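Local structure of histidyl-trna synthetase (Thermus thermophilus, 1ADJ) at residues 125-130 against 305-310; 77-82 against 108-113; 8-13 against 119-124; 261-266 against 286-291. The protein catalyses the ATP-dependent attachment of L-histidine to tRNA(His), releasing AMP and diphosphate, and works as a homodimer. All blocks are in the same frame, centred on the assembly; numbering follows the deposited sequence.

Contact 1: residues 125-130 against 305-310. With HIS (histidine), chain F.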
# COMPACT_ATOMS: atom_id res chain seq x y z
N HIS A 125 -10.15 -2.53 -0.17
CA HIS A 125 -9.33 -1.43 0.33
C HIS A 125 -10.19 -0.29 0.84
O HIS A 125 -11.17 0.10 0.20
CB HIS A 125 -8.41 -0.92 -0.77
CG HIS A 125 -7.51 -1.97 -1.33
ND1 HIS A 125 -7.94 -2.91 -2.24
CD2 HIS A 125 -6.21 -2.27 -1.08
CE1 HIS A 125 -6.95 -3.74 -2.52
NE2 HIS A 125 -5.89 -3.37 -1.83
N GLN A 126 -9.80 0.28 1.98
CA GLN A 126 -10.55 1.39 2.53
C GLN A 126 -9.69 2.51 3.08
O GLN A 126 -8.52 2.30 3.42
CB GLN A 126 -11.54 0.89 3.60
CG GLN A 126 -10.94 0.46 4.94
CD GLN A 126 -12.00 -0.04 5.91
OE1 GLN A 126 -13.04 -0.57 5.50
NE2 GLN A 126 -11.74 0.11 7.21
N VAL A 127 -10.26 3.72 3.04
CA VAL A 127 -9.62 4.91 3.58
C VAL A 127 -10.22 4.97 4.97
O VAL A 127 -11.44 4.85 5.13
CB VAL A 127 -9.99 6.17 2.78
CG1 VAL A 127 -9.51 7.42 3.51
CG2 VAL A 127 -9.37 6.11 1.40
N ASN A 128 -9.37 5.14 5.98
CA ASN A 128 -9.81 5.14 7.36
C ASN A 128 -9.38 6.42 8.07
O ASN A 128 -8.20 6.79 7.99
CB ASN A 128 -9.21 3.92 8.05
CG ASN A 128 -9.78 3.68 9.43
OD1 ASN A 128 -10.74 2.92 9.60
ND2 ASN A 128 -9.13 4.25 10.44
N TYR A 129 -10.33 7.10 8.70
CA TYR A 129 -10.07 8.33 9.44
C TYR A 129 -10.42 8.10 10.90
O TYR A 129 -11.45 7.48 11.19
CB TYR A 129 -10.89 9.49 8.90
CG TYR A 129 -10.87 10.72 9.79
CD1 TYR A 129 -9.73 11.52 9.87
CD2 TYR A 129 -11.98 11.07 10.57
CE1 TYR A 129 -9.69 12.64 10.70
CE2 TYR A 129 -11.95 12.18 11.40
CZ TYR A 129 -10.80 12.96 11.46
OH TYR A 129 -10.75 14.08 12.27
N GLU A 130 -9.66 8.70 11.80
CA GLU A 130 -9.86 8.52 13.22
C GLU A 130 -9.50 9.80 14.00
O GLU A 130 -8.49 10.44 13.72
CB GLU A 130 -8.94 7.36 13.66
CG GLU A 130 -9.60 6.19 14.37
CD GLU A 130 -10.75 5.57 13.61
OE1 GLU A 130 -11.89 6.04 13.80
OE2 GLU A 130 -10.54 4.60 12.87
N PHE A 305 -14.36 7.26 10.55
CA PHE A 305 -15.12 6.63 9.49
C PHE A 305 -14.15 5.88 8.61
O PHE A 305 -12.94 5.92 8.82
CB PHE A 305 -15.87 7.68 8.67
CG PHE A 305 -14.97 8.59 7.88
CD1 PHE A 305 -14.52 8.22 6.62
CD2 PHE A 305 -14.60 9.82 8.39
CE1 PHE A 305 -13.70 9.06 5.88
CE2 PHE A 305 -13.78 10.68 7.65
CZ PHE A 305 -13.32 10.30 6.40
N ALA A 306 -14.70 5.19 7.62
CA ALA A 306 -13.90 4.44 6.66
C ALA A 306 -14.80 4.25 5.47
O ALA A 306 -16.02 4.23 5.61
CB ALA A 306 -13.51 3.09 7.23
N PHE A 307 -14.22 4.22 4.28
CA PHE A 307 -15.03 4.00 3.10
C PHE A 307 -14.34 3.04 2.14
O PHE A 307 -13.10 3.01 2.05
CB PHE A 307 -15.43 5.32 2.42
CG PHE A 307 -14.30 6.07 1.78
CD1 PHE A 307 -13.78 5.66 0.56
CD2 PHE A 307 -13.81 7.23 2.37
CE1 PHE A 307 -12.79 6.41 -0.08
CE2 PHE A 307 -12.82 7.99 1.73
CZ PHE A 307 -12.31 7.58 0.50
N GLY A 308 -15.13 2.21 1.47
CA GLY A 308 -14.57 1.26 0.53
C GLY A 308 -14.18 1.91 -0.77
O GLY A 308 -15.02 2.47 -1.49
N VAL A 309 -12.89 1.84 -1.10
CA VAL A 309 -12.39 2.41 -2.34
C VAL A 309 -13.10 1.78 -3.56
O VAL A 309 -13.50 2.50 -4.48
CB VAL A 309 -10.87 2.22 -2.45
CG1 VAL A 309 -10.37 2.83 -3.73
CG2 VAL A 309 -10.18 2.88 -1.27
N GLU A 310 -13.30 0.47 -3.53
CA GLU A 310 -13.98 -0.21 -4.63
C GLU A 310 -15.41 0.31 -4.79
O GLU A 310 -15.84 0.60 -5.90
CB GLU A 310 -14.02 -1.73 -4.43
CG GLU A 310 -12.66 -2.42 -4.48
CD GLU A 310 -11.89 -2.36 -3.16
OE1 GLU A 310 -12.41 -1.82 -2.16
OE2 GLU A 310 -10.75 -2.87 -3.12
N HIS F . -14.01 0.56 11.55
CA HIS F . -15.20 1.03 10.84
C HIS F . -15.53 0.15 9.64
O HIS F . -14.81 -0.85 9.44
CB HIS F . -15.02 2.49 10.40
CG HIS F . -14.85 3.43 11.55
ND1 HIS F . -15.71 3.44 12.63
CD2 HIS F . -13.90 4.35 11.83
CE1 HIS F . -15.29 4.32 13.52
NE2 HIS F . -14.19 4.89 13.06
OXT HIS F . -16.53 0.44 8.92
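Val127 faces Phe307, and Tyr129 faces Phe305, as hydrogen-bonded pairs of two antiparallel strands whose directions differ by 162°; Gln126 with Gly308 and Asn128 with Ala306 are the non-hydrogen-bonded pairs between. Tyr129 N gives its hydrogen to Phe305 O at 2.9 Å. At the other end Val309 N reaches His125 O at 2.8 Å, carrying the pairing past the N-cap Gly308 into the helix. On the face covered by helices 14-33 and 137-153, Val127 lays CB over the Phe307 ring, 3.8 Å from its centroid, both side chains pointing the same way. Tyr129 CB sits similarly over Phe305, 3.7 Å from that centroid, with the two rings inclined at 34°. Glu310 bends back at chi2 (82°) so that its carboxylate meets His125 twice. OE1 accepts from the backbone N of His125 through its syn lone pair at 3.1 Å; OE2 lies in the imidazole plane, 2.9 Å from ND1 of His125, which fixes the ring's rotation. Replacing Glu310 with alanine removes the carboxylate and is likely to leave His125 N and ND1 without this acceptor and the imidazole freer to turn. On the opposite side Ala306 CB touches the bound histidine, whose NE2 bonds to Glu130 OE1 at 2.7 Å. This is the antiparallel core of a class II synthetase: a motif 3 strand and helix beside the second motif 2 strand, flooring the amino acid pocket.

Contact 2: residues 77-82 against 108-113. With HIS (histidine), chain F.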
# COMPACT_ATOMS: atom_id res chain seq x y z
N THR A 77 -4.16 -12.39 13.20
CA THR A 77 -5.31 -12.25 12.32
C THR A 77 -5.15 -11.12 11.32
O THR A 77 -4.67 -10.04 11.64
CB THR A 77 -6.61 -12.04 13.12
OG1 THR A 77 -6.83 -13.18 13.96
CG2 THR A 77 -7.79 -11.87 12.20
N LEU A 78 -5.51 -11.43 10.07
CA LEU A 78 -5.47 -10.47 8.98
C LEU A 78 -6.52 -9.41 9.28
O LEU A 78 -7.72 -9.71 9.41
CB LEU A 78 -5.80 -11.16 7.65
CG LEU A 78 -4.65 -11.56 6.72
CD1 LEU A 78 -3.50 -12.17 7.50
CD2 LEU A 78 -5.16 -12.52 5.65
N ARG A 79 -6.05 -8.18 9.43
CA ARG A 79 -6.88 -7.01 9.72
C ARG A 79 -8.14 -6.93 8.86
O ARG A 79 -8.07 -6.83 7.63
CB ARG A 79 -6.02 -5.73 9.60
CG ARG A 79 -6.75 -4.51 9.12
CD ARG A 79 -6.10 -3.94 7.86
NE ARG A 79 -4.88 -3.20 8.16
CZ ARG A 79 -4.15 -2.56 7.26
NH1 ARG A 79 -4.51 -2.56 5.99
NH2 ARG A 79 -3.06 -1.91 7.63
N PRO A 80 -9.32 -7.03 9.50
CA PRO A 80 -10.62 -6.96 8.82
C PRO A 80 -11.21 -5.55 8.82
O PRO A 80 -12.15 -5.27 8.09
CB PRO A 80 -11.47 -7.90 9.67
CG PRO A 80 -10.98 -7.58 11.05
CD PRO A 80 -9.47 -7.49 10.89
N GLU A 81 -10.62 -4.68 9.63
CA GLU A 81 -11.08 -3.30 9.79
C GLU A 81 -9.95 -2.51 10.45
O GLU A 81 -9.10 -3.09 11.13
CB GLU A 81 -12.37 -3.32 10.61
CG GLU A 81 -12.63 -2.15 11.54
CD GLU A 81 -12.04 -2.34 12.92
OE1 GLU A 81 -11.72 -3.49 13.31
OE2 GLU A 81 -11.89 -1.33 13.63
N GLY A 82 -9.97 -1.18 10.30
CA GLY A 82 -8.89 -0.36 10.85
C GLY A 82 -8.95 0.29 12.22
O GLY A 82 -7.90 0.49 12.83
N GLY A 108 -5.56 1.36 2.98
CA GLY A 108 -4.92 0.07 2.79
C GLY A 108 -5.89 -1.07 2.64
O GLY A 108 -7.11 -0.86 2.67
N PRO A 109 -5.39 -2.29 2.40
CA PRO A 109 -6.22 -3.48 2.23
C PRO A 109 -6.81 -4.00 3.55
O PRO A 109 -6.17 -3.92 4.60
CB PRO A 109 -5.25 -4.48 1.61
CG PRO A 109 -3.94 -4.09 2.23
CD PRO A 109 -3.97 -2.59 2.14
N MET A 110 -8.03 -4.51 3.47
CA MET A 110 -8.72 -5.07 4.63
C MET A 110 -9.13 -6.45 4.17
O MET A 110 -9.44 -6.64 2.98
CB MET A 110 -9.94 -4.22 4.98
CG MET A 110 -9.62 -2.82 5.47
SD MET A 110 -8.71 -2.83 7.03
CE MET A 110 -8.16 -1.12 7.11
N PHE A 111 -9.15 -7.42 5.08
CA PHE A 111 -9.48 -8.79 4.71
C PHE A 111 -10.63 -9.38 5.50
O PHE A 111 -10.65 -9.33 6.74
CB PHE A 111 -8.24 -9.68 4.86
CG PHE A 111 -6.98 -9.02 4.42
CD1 PHE A 111 -6.59 -9.06 3.08
CD2 PHE A 111 -6.22 -8.28 5.32
CE1 PHE A 111 -5.47 -8.36 2.65
CE2 PHE A 111 -5.10 -7.57 4.89
CZ PHE A 111 -4.73 -7.60 3.56
N ARG A 112 -11.55 -10.01 4.78
CA ARG A 112 -12.70 -10.64 5.40
C ARG A 112 -13.02 -11.98 4.76
O ARG A 112 -13.32 -12.06 3.57
CB ARG A 112 -13.92 -9.72 5.34
CG ARG A 112 -14.35 -9.24 6.71
CD ARG A 112 -13.96 -7.80 6.96
NE ARG A 112 -15.00 -6.90 6.48
CZ ARG A 112 -15.45 -5.85 7.14
NH1 ARG A 112 -14.95 -5.54 8.33
NH2 ARG A 112 -16.44 -5.12 6.63
N ALA A 113 -12.94 -13.04 5.56
CA ALA A 113 -13.22 -14.39 5.10
C ALA A 113 -14.71 -14.58 4.85
O ALA A 113 -15.47 -14.87 5.77
CB ALA A 113 -12.74 -15.41 6.13
N HIS F . -14.01 0.56 11.55
CA HIS F . -15.20 1.03 10.84
C HIS F . -15.53 0.15 9.64
O HIS F . -14.81 -0.85 9.44
CB HIS F . -15.02 2.49 10.40
CG HIS F . -14.85 3.43 11.55
ND1 HIS F . -15.71 3.44 12.63
CD2 HIS F . -13.90 4.35 11.83
CE1 HIS F . -15.29 4.32 13.52
NE2 HIS F . -14.19 4.89 13.06
OXT HIS F . -16.53 0.44 8.92
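Arg79 and Pro109 meet where a bent side chain reaches a backbone carbonyl. Turns at chi2 and chi3 (-78°) carry the guanidinium of Arg79 along the strand of Pro109, and NH1 donates to Pro109 O at 2.6 Å, with the oxygen close to the guanidinium plane. Arg79 also offers its own carbonyl: Phe111 N bonds to Arg79 O at 2.8 Å, so backbone and side chain of one residue hold Pro109 and Phe111, two residues apart on the strand. The Met110 side chain crosses that of Arg79 at a slant, and its CE ends 3.7 Å from Gly82 N. The Phe111 ring turns the opposite way and meets Leu78 at an angle, CD2 lying 3.7 Å from Leu78 CB; Phe44 and Ile43 of the second subunit pack on Leu78 and Phe111 respectively, placing this corner at the dimer interface. Strand 102-111 is the first strand of motif 2 of the class II synthetases, and Arg112 is its signature arginine, which in relatives binds the ATP and adenylate phosphate. Here the chain of Arg112 runs past the edge of Pro80, its CD 3.7 Å from Pro80 CB. Glu81 leads its side chain away from the strand toward the bound histidine. Its CG lies beside the ligand's amino group, while its OE2 caps Ala84 N at the start of helix 83-92. Glu81 OE2 lies 3.5 Å from the ligand N, close enough that its charge would probably favour a protonated amino group.

Contact 3: residues 8-13 against 119-124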
# COMPACT_ATOMS: atom_id res chain seq x y z
N GLY A 8 -12.39 -13.33 -4.74
CA GLY A 8 -12.55 -12.26 -3.78
C GLY A 8 -11.38 -11.29 -3.77
O GLY A 8 -11.42 -10.26 -3.08
N THR A 9 -10.31 -11.63 -4.49
CA THR A 9 -9.13 -10.78 -4.59
C THR A 9 -8.85 -10.63 -6.07
O THR A 9 -9.36 -11.40 -6.88
CB THR A 9 -7.89 -11.42 -3.92
OG1 THR A 9 -7.44 -12.52 -4.70
CG2 THR A 9 -8.22 -11.91 -2.52
N LYS A 10 -8.07 -9.62 -6.44
CA LYS A 10 -7.75 -9.40 -7.84
C LYS A 10 -6.54 -8.51 -8.00
O LYS A 10 -6.14 -7.81 -7.07
CB LYS A 10 -8.94 -8.81 -8.60
CG LYS A 10 -9.36 -7.44 -8.14
CD LYS A 10 -10.57 -6.95 -8.92
CE LYS A 10 -10.27 -6.87 -10.41
NZ LYS A 10 -11.42 -6.32 -11.18
N ASP A 11 -5.91 -8.59 -9.17
CA ASP A 11 -4.74 -7.79 -9.47
C ASP A 11 -5.22 -6.41 -9.88
O ASP A 11 -6.17 -6.27 -10.67
CB ASP A 11 -3.93 -8.41 -10.61
CG ASP A 11 -3.39 -9.79 -10.26
OD1 ASP A 11 -2.86 -9.95 -9.14
OD2 ASP A 11 -3.50 -10.70 -11.10
N LEU A 12 -4.60 -5.38 -9.31
CA LEU A 12 -4.96 -4.02 -9.64
C LEU A 12 -3.94 -3.43 -10.59
O LEU A 12 -2.75 -3.40 -10.30
CB LEU A 12 -5.03 -3.16 -8.37
CG LEU A 12 -6.20 -3.44 -7.43
CD1 LEU A 12 -6.01 -2.67 -6.13
CD2 LEU A 12 -7.50 -3.06 -8.11
N PHE A 13 -4.41 -3.02 -11.77
CA PHE A 13 -3.56 -2.40 -12.77
C PHE A 13 -4.46 -1.66 -13.73
O PHE A 13 -5.69 -1.79 -13.64
CB PHE A 13 -2.69 -3.43 -13.51
CG PHE A 13 -3.47 -4.43 -14.32
CD1 PHE A 13 -3.96 -5.60 -13.73
CD2 PHE A 13 -3.68 -4.22 -15.69
CE1 PHE A 13 -4.65 -6.55 -14.49
CE2 PHE A 13 -4.37 -5.17 -16.46
CZ PHE A 13 -4.85 -6.33 -15.86
N GLY A 119 -19.69 -13.23 -3.95
CA GLY A 119 -19.93 -12.50 -2.72
C GLY A 119 -19.22 -11.17 -2.53
O GLY A 119 -19.21 -10.63 -1.43
N ARG A 120 -18.64 -10.65 -3.61
CA ARG A 120 -17.91 -9.38 -3.62
C ARG A 120 -16.40 -9.42 -3.32
O ARG A 120 -15.62 -9.74 -4.23
CB ARG A 120 -18.61 -8.30 -2.78
CG ARG A 120 -19.94 -7.81 -3.35
CD ARG A 120 -19.80 -7.27 -4.76
NE ARG A 120 -20.18 -8.25 -5.77
CZ ARG A 120 -21.04 -8.03 -6.76
NH1 ARG A 120 -21.62 -6.84 -6.89
NH2 ARG A 120 -21.35 -9.00 -7.61
N TYR A 121 -15.97 -9.13 -2.09
CA TYR A 121 -14.53 -9.10 -1.80
C TYR A 121 -14.02 -9.70 -0.51
O TYR A 121 -14.55 -9.43 0.56
CB TYR A 121 -14.02 -7.65 -1.84
CG TYR A 121 -14.02 -7.00 -3.20
CD1 TYR A 121 -12.98 -7.22 -4.09
CD2 TYR A 121 -15.05 -6.14 -3.58
CE1 TYR A 121 -12.95 -6.59 -5.33
CE2 TYR A 121 -15.04 -5.51 -4.82
CZ TYR A 121 -13.98 -5.74 -5.69
OH TYR A 121 -13.95 -5.11 -6.92
N ARG A 122 -12.93 -10.46 -0.62
CA ARG A 122 -12.28 -11.05 0.55
C ARG A 122 -11.09 -10.16 0.91
O ARG A 122 -10.60 -10.17 2.04
CB ARG A 122 -11.86 -12.50 0.29
CG ARG A 122 -12.92 -13.50 0.74
CD ARG A 122 -13.23 -14.56 -0.30
NE ARG A 122 -12.10 -15.45 -0.56
CZ ARG A 122 -11.61 -16.32 0.32
NH1 ARG A 122 -12.14 -16.44 1.53
NH2 ARG A 122 -10.57 -17.08 -0.01
N GLN A 123 -10.64 -9.39 -0.07
CA GLN A 123 -9.58 -8.41 0.12
C GLN A 123 -10.06 -7.15 -0.58
O GLN A 123 -10.18 -7.12 -1.81
CB GLN A 123 -8.23 -8.81 -0.49
CG GLN A 123 -7.18 -7.74 -0.22
CD GLN A 123 -5.88 -7.93 -0.97
OE1 GLN A 123 -5.17 -8.90 -0.77
NE2 GLN A 123 -5.55 -6.97 -1.82
N PHE A 124 -10.38 -6.13 0.21
CA PHE A 124 -10.84 -4.86 -0.34
C PHE A 124 -9.95 -3.78 0.25
O PHE A 124 -9.06 -4.07 1.06
CB PHE A 124 -12.33 -4.62 -0.03
CG PHE A 124 -12.66 -4.67 1.44
CD1 PHE A 124 -12.74 -5.89 2.11
CD2 PHE A 124 -12.86 -3.50 2.16
CE1 PHE A 124 -13.02 -5.94 3.48
CE2 PHE A 124 -13.14 -3.54 3.53
CZ PHE A 124 -13.21 -4.76 4.18
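Gly8 O is the focus of this contact, accepting two backbone bonds where the motif 2 loop of the class II catalytic domain runs into strand 123-132. Arg122 N donates at 2.9 Å to Gly8 O, and Gln123 N at 3.2 Å to the same oxygen. Both donors approach from the same face of the Gly8 carbonyl plane, Gln123 N from well above it. The Tyr121 ring turns an edge to this oxygen, its CD1 3.6 Å from Gly8 O. Gly8 itself has little choice of residue: at phi 98° a CB would press on the carbonyl of the residue before and run into Arg122 CD. Next outward, Thr9 lays CG2 against Gln123 CB at 3.7 Å. Its OG1 turns back to bond Val6 O, holding the methyl toward the strand. The Arg122 chain bends at chi2 and chi3; NE bonds to Arg7 O, and NH1 forms a salt bridge with Asp70 of the second subunit. Gln123 keeps CG anti to its backbone N (chi1 -179°) and stretches out, so its OE1 accepts from Ile43 N of the second subunit. The segment leading to helix 14-33 and the start of the motif 2 strand are thus fastened together at the dimer interface. On the outer side, Lys10 pairs through NZ with Glu16, and its CD lies at the edge of the Tyr121 ring, 4.3 Å from Tyr121 CE1.

Contact 4: residues 261-266 against 286-291. With HIS (histidine), chain F.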
# COMPACT_ATOMS: atom_id res chain seq x y z
N LEU A 261 -20.31 -3.22 13.86
CA LEU A 261 -19.35 -3.49 14.92
C LEU A 261 -19.93 -3.16 16.30
O LEU A 261 -20.77 -2.28 16.43
CB LEU A 261 -18.06 -2.71 14.66
CG LEU A 261 -17.48 -2.93 13.26
CD1 LEU A 261 -18.08 -1.95 12.28
CD2 LEU A 261 -15.99 -2.77 13.28
N ASP A 262 -19.44 -3.86 17.33
CA ASP A 262 -19.93 -3.67 18.70
C ASP A 262 -19.29 -2.59 19.56
O ASP A 262 -19.80 -2.28 20.63
CB ASP A 262 -19.90 -4.99 19.47
CG ASP A 262 -21.01 -5.94 19.06
OD1 ASP A 262 -21.88 -5.54 18.25
OD2 ASP A 262 -21.01 -7.09 19.56
N TYR A 263 -18.16 -2.04 19.13
CA TYR A 263 -17.48 -1.00 19.91
C TYR A 263 -18.13 0.40 19.84
O TYR A 263 -17.74 1.31 20.57
CB TYR A 263 -15.99 -0.91 19.52
CG TYR A 263 -15.71 -0.66 18.05
CD1 TYR A 263 -16.35 0.37 17.35
CD2 TYR A 263 -14.78 -1.43 17.36
CE1 TYR A 263 -16.07 0.63 16.02
CE2 TYR A 263 -14.49 -1.19 16.03
CZ TYR A 263 -15.14 -0.15 15.36
OH TYR A 263 -14.82 0.13 14.05
N TYR A 264 -19.10 0.54 18.94
CA TYR A 264 -19.81 1.81 18.74
C TYR A 264 -20.66 2.27 19.90
O TYR A 264 -21.38 1.49 20.50
CB TYR A 264 -20.69 1.74 17.50
CG TYR A 264 -19.94 1.86 16.20
CD1 TYR A 264 -19.11 2.95 15.95
CD2 TYR A 264 -20.07 0.90 15.22
CE1 TYR A 264 -18.43 3.07 14.75
CE2 TYR A 264 -19.40 1.00 14.03
CZ TYR A 264 -18.59 2.09 13.79
OH TYR A 264 -17.94 2.18 12.59
N VAL A 265 -20.61 3.56 20.15
CA VAL A 265 -21.38 4.18 21.21
C VAL A 265 -21.74 5.58 20.72
O VAL A 265 -20.90 6.27 20.15
CB VAL A 265 -20.55 4.23 22.53
CG1 VAL A 265 -19.35 5.12 22.37
CG2 VAL A 265 -21.41 4.72 23.67
N ARG A 266 -23.00 5.95 20.87
CA ARG A 266 -23.49 7.26 20.44
C ARG A 266 -23.58 7.42 18.92
O ARG A 266 -24.22 6.60 18.27
CB ARG A 266 -22.70 8.39 21.11
CG ARG A 266 -22.94 8.44 22.60
CD ARG A 266 -22.29 9.65 23.28
NE ARG A 266 -22.67 9.71 24.68
CZ ARG A 266 -22.39 10.71 25.51
NH1 ARG A 266 -21.70 11.76 25.09
NH2 ARG A 266 -22.81 10.67 26.77
N GLY A 286 -18.59 6.16 13.19
CA GLY A 286 -19.29 6.54 14.40
C GLY A 286 -18.35 6.68 15.57
O GLY A 286 -17.12 6.57 15.41
N ARG A 287 -18.91 6.94 16.74
CA ARG A 287 -18.11 7.11 17.94
C ARG A 287 -17.87 5.74 18.58
O ARG A 287 -18.66 4.82 18.36
CB ARG A 287 -18.82 8.07 18.89
CG ARG A 287 -18.01 8.47 20.10
CD ARG A 287 -18.57 9.72 20.72
NE ARG A 287 -18.00 10.94 20.14
CZ ARG A 287 -16.79 11.40 20.45
NH1 ARG A 287 -16.02 10.73 21.31
NH2 ARG A 287 -16.37 12.56 19.97
N TYR A 288 -16.80 5.60 19.34
CA TYR A 288 -16.48 4.32 19.95
C TYR A 288 -15.64 4.44 21.22
O TYR A 288 -14.54 3.88 21.33
CB TYR A 288 -15.76 3.42 18.92
CG TYR A 288 -14.58 4.11 18.26
CD1 TYR A 288 -13.33 4.17 18.90
CD2 TYR A 288 -14.73 4.77 17.04
CE1 TYR A 288 -12.27 4.87 18.35
CE2 TYR A 288 -13.67 5.48 16.47
CZ TYR A 288 -12.45 5.53 17.14
OH TYR A 288 -11.42 6.27 16.62
N ASP A 289 -16.14 5.20 22.18
CA ASP A 289 -15.43 5.36 23.44
C ASP A 289 -15.47 3.99 24.15
O ASP A 289 -16.43 3.23 23.98
CB ASP A 289 -16.11 6.43 24.30
CG ASP A 289 -16.25 7.78 23.57
OD1 ASP A 289 -16.03 7.86 22.34
OD2 ASP A 289 -16.58 8.78 24.25
N GLY A 290 -14.42 3.65 24.88
CA GLY A 290 -14.43 2.37 25.57
C GLY A 290 -13.67 1.28 24.84
O GLY A 290 -13.27 0.29 25.46
N LEU A 291 -13.45 1.47 23.54
CA LEU A 291 -12.69 0.50 22.73
C LEU A 291 -11.27 0.36 23.27
O LEU A 291 -10.76 -0.76 23.43
CB LEU A 291 -12.66 0.93 21.26
CG LEU A 291 -11.79 0.12 20.31
CD1 LEU A 291 -12.16 -1.35 20.37
CD2 LEU A 291 -11.96 0.63 18.90
N HIS F . -14.01 0.56 11.55
CA HIS F . -15.20 1.03 10.84
C HIS F . -15.53 0.15 9.64
O HIS F . -14.81 -0.85 9.44
CB HIS F . -15.02 2.49 10.40
CG HIS F . -14.85 3.43 11.55
ND1 HIS F . -15.71 3.44 12.63
CD2 HIS F . -13.90 4.35 11.83
CE1 HIS F . -15.29 4.32 13.52
NE2 HIS F . -14.19 4.89 13.06
OXT HIS F . -16.53 0.44 8.92
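Tyr263 packs against Tyr288 and Leu291, both on one side of its ring; CG between its backbone N and carbonyl carbon (chi1 57°) sends it alongside them. Leu291 CD2 lies over one face of that ring, 4.2 Å from the centroid. Tyr288 CB touches Tyr263 CD1 at 3.5 Å, and the ring planes meet obliquely, at 64°. Tyr264 takes the other branch, CG anti to its carbonyl carbon (chi1 -77°), so that its ring turns its edge to Arg287 O and offers one face to Tyr263, whose CE1 stands above the ring centre. Val265 N donates to that same Arg287 O at 2.9 Å, from above the carbonyl plane. Arg287 runs the opposite way: NH1 forms a salt bridge with Asp289 OD1 at 3.0 Å, in the guanidinium plane and on the syn lone pair, while NH2 pairs with Asp140. The phenols end on the bound histidine. Tyr263 OH accepts from the ligand N at 2.7 Å, and Tyr264 OH shares a 2.6 Å hydrogen bond with the ligand ND1. With a leucine in place of Tyr263, the ligand's amino group would probably lose this acceptor and the Tyr264 ring the support of one face. Tyr288 adds its ring, CE2 3.5 Å from the ligand NE2. The two segments carry parts of the histidine-specific sequence motifs of these enzymes, RGLDYY and GGRYDGL, and together wall the amino acid pocket.

Overall arrangement
From the N terminus, contact 3 opens first, at residues 8-13, and closes on 119-124, tying the segment before helix 14-33 to the motif 2 strand. Contact 2 falls wholly within that span, joining 77-82 to the preceding strand, 102-111. The chain then continues straight into contact 1, whose long loop runs from 125-130 to 305-310 and encloses contact 4, between 261-266 and 286-291. No two contacts cross: there are two enclosing loops in series, each holding a shorter one. Strands 102-111, 123-132, 302-308 and 281-287 are successive neighbours in one sheet. Contacts 1, 2 and 4 converge on the bound histidine, whereas contacts 2 and 3 also touch the second subunit.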